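Low molecular weight protein-tyrosine-phosphatase PtpA (Staphylococcus aureus, PDB 3ROF) catalyses the hydrolysis of phosphotyrosine in proteins and, as a secreted effector, probably counteracts host defences and supports survival inside macrophages. Local coordinates at residues Ile62-Lys65 and Pro69-Gly72; Ile87-Gln92 and Asp96-Ile101; Asp122-Tyr127 and Tyr136-Ser141; Arg28-Asp33 and Ser141-Leu146. One frame throughout, in Å; residues are numbered along the deposited sequence.

Contact 1: residues Ile62-Lys65 and Pro69-Gly72; sequences ILNK and PFDG
Leu63 and Asn64 sit in the last turn of helix 57-65, and Phe70 faces them from the irregular chain that leaves it. Only three residues separate the segments, so the chain turns back sharply at the helix end. The nearest alpha carbons, Leu63 CA and Pro69 CA, are 6.9 Å apart, a spacing too wide for backbone bonding between the segments but suited to an inserted side chain. At Pro69 the beta carbon turns away from the helix, whereas Phe70 turns its own toward it.

The Phe70 ring meets two neighbouring helical residues along the CD2-CE2 side. Methyl CD1 of Leu63 approaches obliquely, 3.7 Å from Phe70 CD2, and Leu63 CB adds a second contact at 3.9 Å from Phe70 CD2. With CG between its own backbone N and carbonyl carbon (chi1 55°), Phe70 brings this side of its ring up to the helix. A branched aliphatic residue fits here, because Leu63 also packs on Met22, Ala25 and Ile26 of helix 19-33, linking the ring to a buried hydrophobic layer. Asn64 lies at the exposed margin. Its OD1 meets the ring edge near the ring plane, 3.3 Å from Phe70 CE2, with the amide and ring planes 32° apart.

No hydrogen bond crosses this contact. Cohesion therefore comes mainly from apolar packing, and the amide oxygen meets the electropositive C-H rim of the ring rather than its electron-rich face, probably adding a modest electrostatic attraction on the side nearer the solvent.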
loop_
_atom_site.group_PDB
_atom_site.type_symbol
_atom_site.label_atom_id
_atom_site.label_comp_id
_atom_site.label_asym_id
_atom_site.label_seq_id
_atom_site.Cartn_x
_atom_site.Cartn_y
_atom_site.Cartn_z
ATOM N N ILE A 62 -0.782 -1.698 -15.974
ATOM C CA ILE A 62 -2.138 -1.735 -15.405
ATOM C C ILE A 62 -2.599 -0.346 -15.074
ATOM O O ILE A 62 -3.750 -0.007 -15.357
ATOM C CB ILE A 62 -2.144 -2.505 -14.037
ATOM C CG1 ILE A 62 -2.052 -3.990 -14.263
ATOM C CG2 ILE A 62 -3.402 -2.168 -13.191
ATOM C CD1 ILE A 62 -3.349 -4.602 -14.762
ATOM N N LEU A 63 -1.731 0.456 -14.464
ATOM C CA LEU A 63 -2.138 1.800 -14.119
ATOM C C LEU A 63 -2.407 2.639 -15.376
ATOM O O LEU A 63 -3.397 3.378 -15.445
ATOM C CB LEU A 63 -1.089 2.445 -13.223
ATOM C CG LEU A 63 -0.918 1.778 -11.846
ATOM C CD1 LEU A 63 0.233 2.456 -11.123
ATOM C CD2 LEU A 63 -2.208 1.788 -11.019
ATOM N N ASN A 64 -1.549 2.519 -16.377
ATOM C CA ASN A 64 -1.769 3.258 -17.626
ATOM C C ASN A 64 -3.092 2.842 -18.278
ATOM O O ASN A 64 -3.827 3.669 -18.790
ATOM C CB ASN A 64 -0.630 3.003 -18.604
ATOM C CG ASN A 64 0.671 3.712 -18.206
ATOM O OD1 ASN A 64 0.652 4.675 -17.435
ATOM N ND2 ASN A 64 1.791 3.250 -18.744
ATOM N N LYS A 65 -3.398 1.549 -18.255
ATOM C CA LYS A 65 -4.579 1.000 -18.924
ATOM C C LYS A 65 -5.832 1.621 -18.337
ATOM O O LYS A 65 -6.819 1.806 -19.019
ATOM C CB LYS A 65 -4.644 -0.520 -18.711
ATOM C CG LYS A 65 -5.900 -1.172 -19.236
ATOM C CD LYS A 65 -5.841 -2.683 -19.058
ATOM C CE LYS A 65 -7.081 -3.358 -19.635
ATOM N NZ LYS A 65 -6.932 -4.838 -19.720
ATOM N N PRO A 69 -2.637 7.903 -12.599
ATOM C CA PRO A 69 -1.268 8.439 -12.589
ATOM C C PRO A 69 -0.388 7.896 -11.480
ATOM O O PRO A 69 -0.851 7.522 -10.389
ATOM C CB PRO A 69 -1.473 9.949 -12.423
ATOM C CG PRO A 69 -2.791 10.096 -11.837
ATOM C CD PRO A 69 -3.628 8.901 -12.177
ATOM N N PHE A 70 0.898 7.797 -11.785
ATOM C CA PHE A 70 1.896 7.388 -10.805
ATOM C C PHE A 70 3.150 8.273 -10.881
ATOM O O PHE A 70 4.227 7.869 -10.483
ATOM C CB PHE A 70 2.249 5.894 -10.926
ATOM C CG PHE A 70 2.689 5.476 -12.282
ATOM C CD1 PHE A 70 4.026 5.416 -12.611
ATOM C CD2 PHE A 70 1.775 5.078 -13.214
ATOM C CE1 PHE A 70 4.442 5.017 -13.894
ATOM C CE2 PHE A 70 2.176 4.664 -14.481
ATOM C CZ PHE A 70 3.510 4.640 -14.821
ATOM N N ASP A 71 2.979 9.524 -11.336
ATOM C CA ASP A 71 4.087 10.472 -11.473
ATOM C C ASP A 71 4.876 10.591 -10.191
ATOM O O ASP A 71 4.308 10.804 -9.128
ATOM C CB ASP A 71 3.538 11.834 -11.842
ATOM C CG ASP A 71 2.805 11.777 -13.111
ATOM O OD1 ASP A 71 3.466 12.030 -14.133
ATOM O OD2 ASP A 71 1.629 11.374 -13.085
ATOM N N GLY A 72 6.197 10.431 -10.292
ATOM C CA GLY A 72 7.078 10.658 -9.165
ATOM C C GLY A 72 7.183 9.481 -8.207
ATOM O O GLY A 72 7.980 9.528 -7.279
#

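Contact 2: residues Ile87-Gln92 and Asp96-Ile101; sequences IVAMDQ and DNIKSI
Apolar packing joins Ile98 of the helix to Ile87 and Ala89 of strand 86-89. The two strand residues are two apart, so both side chains point to the same face of the sheet, and the terminal methyl CD1 of Ile98 reaches between them: it lies 4.0 Å from Ile87 CG2 and 4.2 Å from Ala89 CB. The small alanine lets the helix come close, with Ala89 CA and Ile98 CA 8.5 Å apart.

Hydrogen bonding takes over where strand passes into helix. Asp96 N donates to Gln92 O at 2.9 Å, the first-turn bond of helix 92-101. The same two residues are also joined through their side chains. Because Gln92 is bent at its second torsion (chi2 61°), its amide leans forward along the helix toward Asp96, one turn on, and NE2 donates to Asp96 OD1 at 2.8 Å, reaching that oxygen from above the carboxylate plane. The other end of the amide, OE1, accepts from Lys111. Before the helix, Asp91 caps the N of Asn94 and forms a salt bridge with Arg19, an active-site residue by similarity.

Strand 86-89, helix 92-101 and strand 108-111 make a beta-alpha-beta crossover; Ile98 packs on Leu109 of its second strand and also on Val12 of the neighbouring strand 7-13.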
loop_
_atom_site.group_PDB
_atom_site.type_symbol
_atom_site.label_atom_id
_atom_site.label_comp_id
_atom_site.label_asym_id
_atom_site.label_seq_id
_atom_site.Cartn_x
_atom_site.Cartn_y
_atom_site.Cartn_z
ATOM N N ILE A 87 -0.786 1.230 8.259
ATOM C CA ILE A 87 0.191 0.473 7.453
ATOM C C ILE A 87 -0.559 -0.739 6.907
ATOM O O ILE A 87 -1.115 -1.529 7.684
ATOM C CB ILE A 87 1.428 0.041 8.286
ATOM C CG1 ILE A 87 2.084 1.268 8.931
ATOM C CG2 ILE A 87 2.403 -0.688 7.412
ATOM C CD1 ILE A 87 3.176 0.927 9.827
ATOM N N VAL A 88 -0.573 -0.891 5.590
ATOM C CA VAL A 88 -1.367 -1.908 4.950
ATOM C C VAL A 88 -0.407 -2.797 4.140
ATOM O O VAL A 88 0.087 -2.408 3.072
ATOM C CB VAL A 88 -2.456 -1.309 4.054
ATOM C CG1 VAL A 88 -3.268 -2.438 3.385
ATOM C CG2 VAL A 88 -3.360 -0.389 4.888
ATOM N N ALA A 89 -0.160 -3.979 4.686
ATOM C CA ALA A 89 0.770 -4.953 4.142
ATOM C C ALA A 89 0.073 -5.826 3.110
ATOM O O ALA A 89 -1.128 -6.050 3.193
ATOM C CB ALA A 89 1.275 -5.832 5.274
ATOM N N MET A 90 0.857 -6.403 2.186
ATOM C CA MET A 90 0.276 -7.286 1.190
ATOM C C MET A 90 0.162 -8.742 1.615
ATOM O O MET A 90 -0.863 -9.377 1.313
ATOM C CB MET A 90 1.051 -7.155 -0.119
ATOM C CG MET A 90 1.007 -5.737 -0.669
ATOM S SD MET A 90 -0.665 -5.311 -1.206
ATOM C CE MET A 90 -0.559 -3.550 -1.169
ATOM N N ASP A 91 1.183 -9.283 2.263
ATOM C CA ASP A 91 1.191 -10.678 2.627
ATOM C C ASP A 91 1.815 -10.856 4.021
ATOM O O ASP A 91 2.243 -9.889 4.677
ATOM C CB ASP A 91 1.878 -11.530 1.520
ATOM C CG ASP A 91 3.383 -11.316 1.402
ATOM O OD1 ASP A 91 4.002 -10.995 2.413
ATOM O OD2 ASP A 91 3.911 -11.488 0.264
ATOM N N GLN A 92 1.769 -12.092 4.514
ATOM C CA GLN A 92 2.216 -12.357 5.866
ATOM C C GLN A 92 3.686 -12.051 6.040
ATOM O O GLN A 92 4.099 -11.575 7.113
ATOM C CB GLN A 92 1.970 -13.812 6.232
ATOM C CG GLN A 92 2.283 -14.122 7.678
ATOM C CD GLN A 92 1.406 -13.317 8.651
ATOM O OE1 GLN A 92 0.201 -13.180 8.441
ATOM N NE2 GLN A 92 2.011 -12.791 9.715
ATOM N N ASP A 96 5.328 -9.720 8.998
ATOM C CA ASP A 96 6.385 -10.205 9.887
ATOM C C ASP A 96 7.607 -9.302 9.787
ATOM O O ASP A 96 8.258 -8.941 10.810
ATOM C CB ASP A 96 6.791 -11.637 9.540
ATOM C CG ASP A 96 5.678 -12.662 9.741
ATOM O OD1 ASP A 96 4.717 -12.368 10.472
ATOM O OD2 ASP A 96 5.786 -13.776 9.162
ATOM N N ASN A 97 8.013 -8.993 8.557
ATOM C CA ASN A 97 9.240 -8.224 8.362
ATOM C C ASN A 97 9.072 -6.771 8.866
ATOM O O ASN A 97 10.003 -6.206 9.438
ATOM C CB ASN A 97 9.686 -8.211 6.893
ATOM C CG ASN A 97 10.041 -9.596 6.311
ATOM O OD1 ASN A 97 10.125 -9.716 5.089
ATOM N ND2 ASN A 97 10.197 -10.613 7.134
ATOM N N ILE A 98 7.909 -6.158 8.637
ATOM C CA ILE A 98 7.630 -4.829 9.188
ATOM C C ILE A 98 7.862 -4.847 10.699
ATOM O O ILE A 98 8.494 -3.928 11.243
ATOM C CB ILE A 98 6.201 -4.407 8.867
ATOM C CG1 ILE A 98 6.084 -4.075 7.383
ATOM C CG2 ILE A 98 5.796 -3.220 9.706
ATOM C CD1 ILE A 98 4.646 -4.009 6.890
ATOM N N LYS A 99 7.293 -5.821 11.400
ATOM C CA LYS A 99 7.357 -5.827 12.853
ATOM C C LYS A 99 8.771 -6.085 13.349
ATOM O O LYS A 99 9.155 -5.591 14.405
ATOM C CB LYS A 99 6.398 -6.849 13.453
ATOM C CG LYS A 99 4.943 -6.534 13.183
ATOM C CD LYS A 99 4.010 -7.441 13.971
ATOM C CE LYS A 99 3.944 -8.848 13.407
ATOM N NZ LYS A 99 2.960 -9.697 14.149
ATOM N N SER A 100 9.550 -6.848 12.593
ATOM C CA SER A 100 10.966 -7.066 12.926
ATOM C C SER A 100 11.825 -5.823 12.689
ATOM O O SER A 100 12.726 -5.515 13.465
ATOM C CB SER A 100 11.526 -8.206 12.083
ATOM O OG SER A 100 10.910 -9.427 12.411
ATOM N N ILE A 101 11.551 -5.127 11.579
ATOM C CA ILE A 101 12.294 -3.916 11.220
ATOM C C ILE A 101 12.012 -2.781 12.209
ATOM O O ILE A 101 12.938 -2.100 12.648
ATOM C CB ILE A 101 12.025 -3.469 9.765
ATOM C CG1 ILE A 101 12.572 -4.498 8.767
ATOM C CG2 ILE A 101 12.617 -2.095 9.512
ATOM C CD1 ILE A 101 11.945 -4.362 7.394
#

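Contact 3: residues Asp122-Tyr127 and Tyr136-Ser141; sequences DVPDPY and YDMVLS
Asp122 meets Met138 only through its backbone, its carbonyl O lying 4.1 Å from Met138 CE. Its beta carbon is directed away from helix 132-153, and the carboxylate is held by other partners: OD1 forms a salt bridge with Lys111 and OD2 accepts from Gln92 N, so an acidic residue suits a place between a lysine and the start of a helix. Val123, by contrast, turns inward. Both its methyls face the thioether sulfur from one side, Val123 CG1 at 4.0 Å and Val123 CG2 at 4.1 Å from Met138 SD. Methionine fits this role because its chain, extended beyond CG (chi2 173°), runs out from the helix as a slender arm whose polarisable sulfur and methyl can lie against several groups at once. Pro124 comes next and crosses that arm at about a right angle, with its CD 3.9 Å from Met138 CE.

This packing backs the loop that carries Asp125, the proton donor by similarity, in the Asp-Pro-Tyr sequence of low molecular weight tyrosine phosphatases. Val123 O also accepts a hydrogen bond from Arg19, the active-site arginine by similarity, which ties this loop to the active site.

Asp125 occupies the N-cap of helix 126-129. Its OD1 accepts from Tyr127 N at 3.0 Å, closing an Asx turn; the donor stands above the carboxylate plane rather than in it. Pro126 follows in the first turn, where lack of an N-H costs the helix nothing, and its ring packs on Phe132 and Val135 of helix 132-153.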
loop_
_atom_site.group_PDB
_atom_site.type_symbol
_atom_site.label_atom_id
_atom_site.label_comp_id
_atom_site.label_asym_id
_atom_site.label_seq_id
_atom_site.Cartn_x
_atom_site.Cartn_y
_atom_site.Cartn_z
ATOM N N ASP A 122 -3.729 -13.157 1.560
ATOM C CA ASP A 122 -2.483 -12.530 1.113
ATOM C C ASP A 122 -2.553 -12.248 -0.390
ATOM O O ASP A 122 -3.178 -12.992 -1.163
ATOM C CB ASP A 122 -1.275 -13.492 1.353
ATOM C CG ASP A 122 -0.800 -13.569 2.807
ATOM O OD1 ASP A 122 -1.355 -12.989 3.696
ATOM O OD2 ASP A 122 0.230 -14.207 3.039
ATOM N N VAL A 123 -1.903 -11.155 -0.793
ATOM C CA VAL A 123 -1.790 -10.780 -2.195
ATOM C C VAL A 123 -0.523 -11.423 -2.743
ATOM O O VAL A 123 0.583 -11.081 -2.298
ATOM C CB VAL A 123 -1.707 -9.263 -2.361
ATOM C CG1 VAL A 123 -1.544 -8.870 -3.848
ATOM C CG2 VAL A 123 -2.915 -8.579 -1.711
ATOM N N PRO A 124 -0.654 -12.364 -3.693
ATOM C CA PRO A 124 0.558 -12.998 -4.249
ATOM C C PRO A 124 1.428 -12.016 -4.991
ATOM O O PRO A 124 0.945 -11.066 -5.558
ATOM C CB PRO A 124 0.019 -14.060 -5.217
ATOM C CG PRO A 124 -1.402 -14.284 -4.774
ATOM C CD PRO A 124 -1.873 -12.903 -4.299
ATOM N N ASP A 125 2.720 -12.260 -4.986
ATOM C CA ASP A 125 3.676 -11.326 -5.550
ATOM C C ASP A 125 3.792 -11.496 -7.063
ATOM O O ASP A 125 4.293 -12.534 -7.550
ATOM C CB ASP A 125 5.042 -11.552 -4.897
ATOM C CG ASP A 125 6.084 -10.515 -5.278
ATOM O OD1 ASP A 125 5.796 -9.656 -6.136
ATOM O OD2 ASP A 125 7.195 -10.583 -4.686
ATOM N N PRO A 126 3.331 -10.514 -7.847
ATOM C CA PRO A 126 3.360 -10.661 -9.300
ATOM C C PRO A 126 4.745 -10.462 -9.884
ATOM O O PRO A 126 4.912 -10.726 -11.085
ATOM C CB PRO A 126 2.389 -9.583 -9.754
ATOM C CG PRO A 126 2.622 -8.462 -8.755
ATOM C CD PRO A 126 2.828 -9.183 -7.434
ATOM N N TYR A 127 5.744 -10.131 -9.086
ATOM C CA TYR A 127 7.128 -10.202 -9.548
ATOM C C TYR A 127 7.385 -11.604 -10.113
ATOM O O TYR A 127 8.135 -11.767 -11.080
ATOM C CB TYR A 127 8.061 -9.943 -8.375
ATOM C CG TYR A 127 9.520 -10.000 -8.699
ATOM C CD1 TYR A 127 10.181 -8.846 -9.016
ATOM C CD2 TYR A 127 10.251 -11.177 -8.587
ATOM C CE1 TYR A 127 11.543 -8.832 -9.260
ATOM C CE2 TYR A 127 11.623 -11.188 -8.820
ATOM C CZ TYR A 127 12.257 -10.007 -9.160
ATOM O OH TYR A 127 13.618 -9.997 -9.391
ATOM N N TYR A 136 -4.565 -5.987 -9.210
ATOM C CA TYR A 136 -5.481 -4.865 -9.430
ATOM C C TYR A 136 -6.861 -5.202 -8.889
ATOM O O TYR A 136 -7.459 -4.409 -8.154
ATOM C CB TYR A 136 -5.523 -4.559 -10.931
ATOM C CG TYR A 136 -6.484 -3.471 -11.328
ATOM C CD1 TYR A 136 -6.138 -2.138 -11.232
ATOM C CD2 TYR A 136 -7.732 -3.793 -11.807
ATOM C CE1 TYR A 136 -7.028 -1.134 -11.611
ATOM C CE2 TYR A 136 -8.643 -2.819 -12.180
ATOM C CZ TYR A 136 -8.280 -1.500 -12.093
ATOM O OH TYR A 136 -9.195 -0.539 -12.489
ATOM N N ASP A 137 -7.399 -6.370 -9.236
ATOM C CA ASP A 137 -8.721 -6.758 -8.783
ATOM C C ASP A 137 -8.761 -6.830 -7.249
ATOM O O ASP A 137 -9.741 -6.413 -6.634
ATOM C CB ASP A 137 -9.131 -8.102 -9.379
ATOM C CG ASP A 137 -9.351 -8.064 -10.866
ATOM O OD1 ASP A 137 -9.450 -7.011 -11.470
ATOM O OD2 ASP A 137 -9.450 -9.171 -11.458
ATOM N N MET A 138 -7.689 -7.337 -6.628
ATOM C CA MET A 138 -7.630 -7.409 -5.172
ATOM C C MET A 138 -7.637 -6.026 -4.552
ATOM O O MET A 138 -8.374 -5.769 -3.576
ATOM C CB MET A 138 -6.396 -8.193 -4.729
ATOM C CG MET A 138 -6.626 -9.686 -4.847
ATOM S SD MET A 138 -5.107 -10.595 -4.507
ATOM C CE MET A 138 -5.764 -12.251 -4.225
ATOM N N VAL A 139 -6.853 -5.088 -5.086
ATOM C CA VAL A 139 -6.896 -3.728 -4.551
ATOM C C VAL A 139 -8.279 -3.105 -4.712
ATOM O O VAL A 139 -8.810 -2.519 -3.765
ATOM C CB VAL A 139 -5.842 -2.827 -5.252
ATOM C CG1 VAL A 139 -5.964 -1.387 -4.734
ATOM C CG2 VAL A 139 -4.443 -3.349 -4.989
ATOM N N LEU A 140 -8.904 -3.276 -5.872
ATOM C CA LEU A 140 -10.241 -2.712 -6.057
ATOM C C LEU A 140 -11.232 -3.315 -5.071
ATOM O O LEU A 140 -12.169 -2.644 -4.623
ATOM C CB LEU A 140 -10.738 -2.907 -7.492
ATOM C CG LEU A 140 -10.554 -1.679 -8.369
ATOM C CD1 LEU A 140 -9.096 -1.267 -8.494
ATOM C CD2 LEU A 140 -11.175 -1.954 -9.723
ATOM N N SER A 141 -11.058 -4.575 -4.680
ATOM C CA SER A 141 -11.997 -5.207 -3.784
ATOM C C SER A 141 -11.913 -4.629 -2.370
ATOM O O SER A 141 -12.863 -4.737 -1.601
ATOM C CB SER A 141 -11.801 -6.705 -3.770
ATOM O OG SER A 141 -10.703 -7.134 -2.970
#

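Contact 4: residues Arg28-Asp33 and Ser141-Leu146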
loop_
_atom_site.group_PDB
_atom_site.type_symbol
_atom_site.label_atom_id
_atom_site.label_comp_id
_atom_site.label_asym_id
_atom_site.label_seq_id
_atom_site.Cartn_x
_atom_site.Cartn_y
_atom_site.Cartn_z
ATOM N N ARG A 28 -4.680 6.797 -4.138
ATOM C CA ARG A 28 -4.598 8.245 -4.327
ATOM C C ARG A 28 -5.669 8.739 -5.296
ATOM O O ARG A 28 -6.344 9.752 -5.041
ATOM C CB ARG A 28 -3.207 8.629 -4.832
ATOM C CG ARG A 28 -3.076 10.113 -5.128
ATOM C CD ARG A 28 -1.634 10.493 -5.510
ATOM N NE ARG A 28 -0.756 10.290 -4.365
ATOM C CZ ARG A 28 0.207 9.378 -4.271
ATOM N NH1 ARG A 28 0.586 8.670 -5.313
ATOM N NH2 ARG A 28 0.798 9.199 -3.109
ATOM N N GLN A 29 -5.842 8.048 -6.418
ATOM C CA GLN A 29 -6.836 8.475 -7.378
ATOM C C GLN A 29 -8.245 8.319 -6.817
ATOM O O GLN A 29 -9.106 9.154 -7.076
ATOM C CB GLN A 29 -6.669 7.699 -8.686
ATOM C CG GLN A 29 -7.640 8.174 -9.751
ATOM C CD GLN A 29 -7.352 9.614 -10.200
ATOM O OE1 GLN A 29 -6.206 10.027 -10.409
ATOM N NE2 GLN A 29 -8.421 10.381 -10.379
ATOM N N ARG A 30 -8.488 7.241 -6.066
ATOM C CA ARG A 30 -9.808 6.996 -5.529
ATOM C C ARG A 30 -10.179 8.119 -4.546
ATOM O O ARG A 30 -11.340 8.573 -4.552
ATOM C CB ARG A 30 -9.876 5.612 -4.861
ATOM C CG ARG A 30 -11.292 5.265 -4.432
ATOM C CD ARG A 30 -12.224 5.303 -5.613
ATOM N NE ARG A 30 -13.528 4.729 -5.315
ATOM C CZ ARG A 30 -14.440 4.559 -6.257
ATOM N NH1 ARG A 30 -14.210 5.009 -7.478
ATOM N NH2 ARG A 30 -15.577 3.954 -5.959
ATOM N N LEU A 31 -9.241 8.502 -3.689
ATOM C CA LEU A 31 -9.516 9.576 -2.760
ATOM C C LEU A 31 -9.840 10.870 -3.494
ATOM O O LEU A 31 -10.738 11.620 -3.108
ATOM C CB LEU A 31 -8.304 9.794 -1.874
ATOM C CG LEU A 31 -8.036 8.679 -0.870
ATOM C CD1 LEU A 31 -6.608 8.665 -0.344
ATOM C CD2 LEU A 31 -9.034 8.722 0.299
ATOM N N LYS A 32 -9.109 11.151 -4.571
ATOM C CA LYS A 32 -9.385 12.318 -5.386
ATOM C C LYS A 32 -10.811 12.255 -5.949
ATOM O O LYS A 32 -11.588 13.214 -5.870
ATOM C CB LYS A 32 -8.354 12.400 -6.503
ATOM C CG LYS A 32 -8.469 13.610 -7.358
ATOM C CD LYS A 32 -7.425 13.620 -8.469
ATOM C CE LYS A 32 -7.550 14.888 -9.318
ATOM N NZ LYS A 32 -6.517 14.949 -10.392
ATOM N N ASP A 33 -11.163 11.111 -6.509
ATOM C CA ASP A 33 -12.474 10.919 -7.128
ATOM C C ASP A 33 -13.626 10.979 -6.111
ATOM O O ASP A 33 -14.750 11.354 -6.482
ATOM C CB ASP A 33 -12.525 9.597 -7.910
ATOM C CG ASP A 33 -11.658 9.624 -9.158
ATOM O OD1 ASP A 33 -11.237 10.724 -9.579
ATOM O OD2 ASP A 33 -11.371 8.540 -9.726
ATOM N N SER A 141 -11.058 -4.575 -4.680
ATOM C CA SER A 141 -11.997 -5.207 -3.784
ATOM C C SER A 141 -11.913 -4.629 -2.370
ATOM O O SER A 141 -12.863 -4.737 -1.601
ATOM C CB SER A 141 -11.801 -6.705 -3.770
ATOM O OG SER A 141 -10.703 -7.134 -2.970
ATOM N N SER A 142 -10.777 -4.025 -2.056
ATOM C CA SER A 142 -10.501 -3.471 -0.723
ATOM C C SER A 142 -10.582 -1.959 -0.607
ATOM O O SER A 142 -10.713 -1.460 0.508
ATOM C CB SER A 142 -9.095 -3.865 -0.275
ATOM O OG SER A 142 -9.006 -5.235 -0.022
ATOM N N CYS A 143 -10.471 -1.243 -1.732
ATOM C CA CYS A 143 -10.091 0.151 -1.666
ATOM C C CYS A 143 -11.150 1.014 -0.972
ATOM O O CYS A 143 -10.801 1.762 -0.051
ATOM C CB CYS A 143 -9.801 0.650 -3.085
ATOM S SG CYS A 143 -9.092 2.312 -3.137
ATOM N N ASP A 144 -12.397 0.941 -1.410
ATOM C CA ASP A 144 -13.402 1.800 -0.758
ATOM C C ASP A 144 -13.623 1.398 0.701
ATOM O O ASP A 144 -13.872 2.275 1.534
ATOM C CB ASP A 144 -14.701 1.774 -1.502
ATOM C CG ASP A 144 -14.656 2.611 -2.762
ATOM O OD1 ASP A 144 -14.037 3.670 -2.749
ATOM O OD2 ASP A 144 -15.370 2.252 -3.738
ATOM N N ASN A 145 -13.548 0.115 1.048
ATOM C CA ASN A 145 -13.714 -0.303 2.435
ATOM C C ASN A 145 -12.589 0.234 3.309
ATOM O O ASN A 145 -12.824 0.664 4.451
ATOM C CB ASN A 145 -13.743 -1.822 2.510
ATOM C CG ASN A 145 -14.989 -2.414 1.948
ATOM O OD1 ASN A 145 -16.031 -1.768 1.878
ATOM N ND2 ASN A 145 -14.898 -3.654 1.508
ATOM N N LEU A 146 -11.361 0.236 2.794
ATOM C CA LEU A 146 -10.232 0.793 3.497
ATOM C C LEU A 146 -10.401 2.310 3.715
ATOM O O LEU A 146 -10.155 2.837 4.803
ATOM C CB LEU A 146 -8.934 0.475 2.732
ATOM C CG LEU A 146 -7.677 1.142 3.294
ATOM C CD1 LEU A 146 -7.388 0.678 4.744
ATOM C CD2 LEU A 146 -6.488 0.805 2.384
#
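Cys143 turns its sulfur toward helix 19-33 and rests on the aliphatic root of Arg30, with Cys143 SG 3.8 Å from Arg30 CB and 3.9 Å from Arg30 CG. The nearest alpha carbons across the contact, Cys143 CA and Arg30 CA, are 7.9 Å apart, and a small, weakly polar thiol suits so narrow a place between two helices.

Asp144, one residue on, takes the charged end of the same arginine. Arg30 grips it side-on with two nitrogens, one to each oxygen: NE donates to Asp144 OD1 at 2.8 Å, almost straight at 170°, while NH2 donates to Asp144 OD2, also at 2.8 Å but more bent. OD2 uses its syn lone pair, and OD1 is met on its syn side. The planes are 32° apart, so the fork is twisted: OD1 lies in the guanidinium plane and OD2 is tilted from it. A bend at the second torsion of Arg30 (chi2 58°) brings NE round to the carboxylate. Arg34 forms a further salt bridge with Asp144 OD1; two arginines would be expected to favour the ionised carboxylate.

Beneath this polar margin the helices share an apolar seam. Cys143 and Leu146 of helix 132-153 pack on Met27, while Arg30 and Leu31 of helix 19-33 touch Ile147. Leu31 also rests on Ile39 and Val41 of strand 39-45, which sets helix 19-33 against the edge strand of the parallel sheet.

Following the chain from the N terminus, strand 7-13 leads into helix 19-33, which contact 4 joins to helix 132-153, closing a loop of 107 residues. The other three contacts are nested inside that loop, in series, and none crosses another. Contact 1 closes a tight turn after helix 57-65, contact 2 the start of the crossover from strand 86-89, and contact 3 the loop carrying the probable proton donor. Contact 1 touches contact 4 through Pro69 and Gln29, and contact 3 through Ile62 and Tyr136. Contacts 2 and 3 meet where Met90 O probably accepts from Val123 N. Contacts 3 and 4 share Ser141; contacts 2 and 4, on opposite sides of the chain's centre, still touch through Val88 and Leu146.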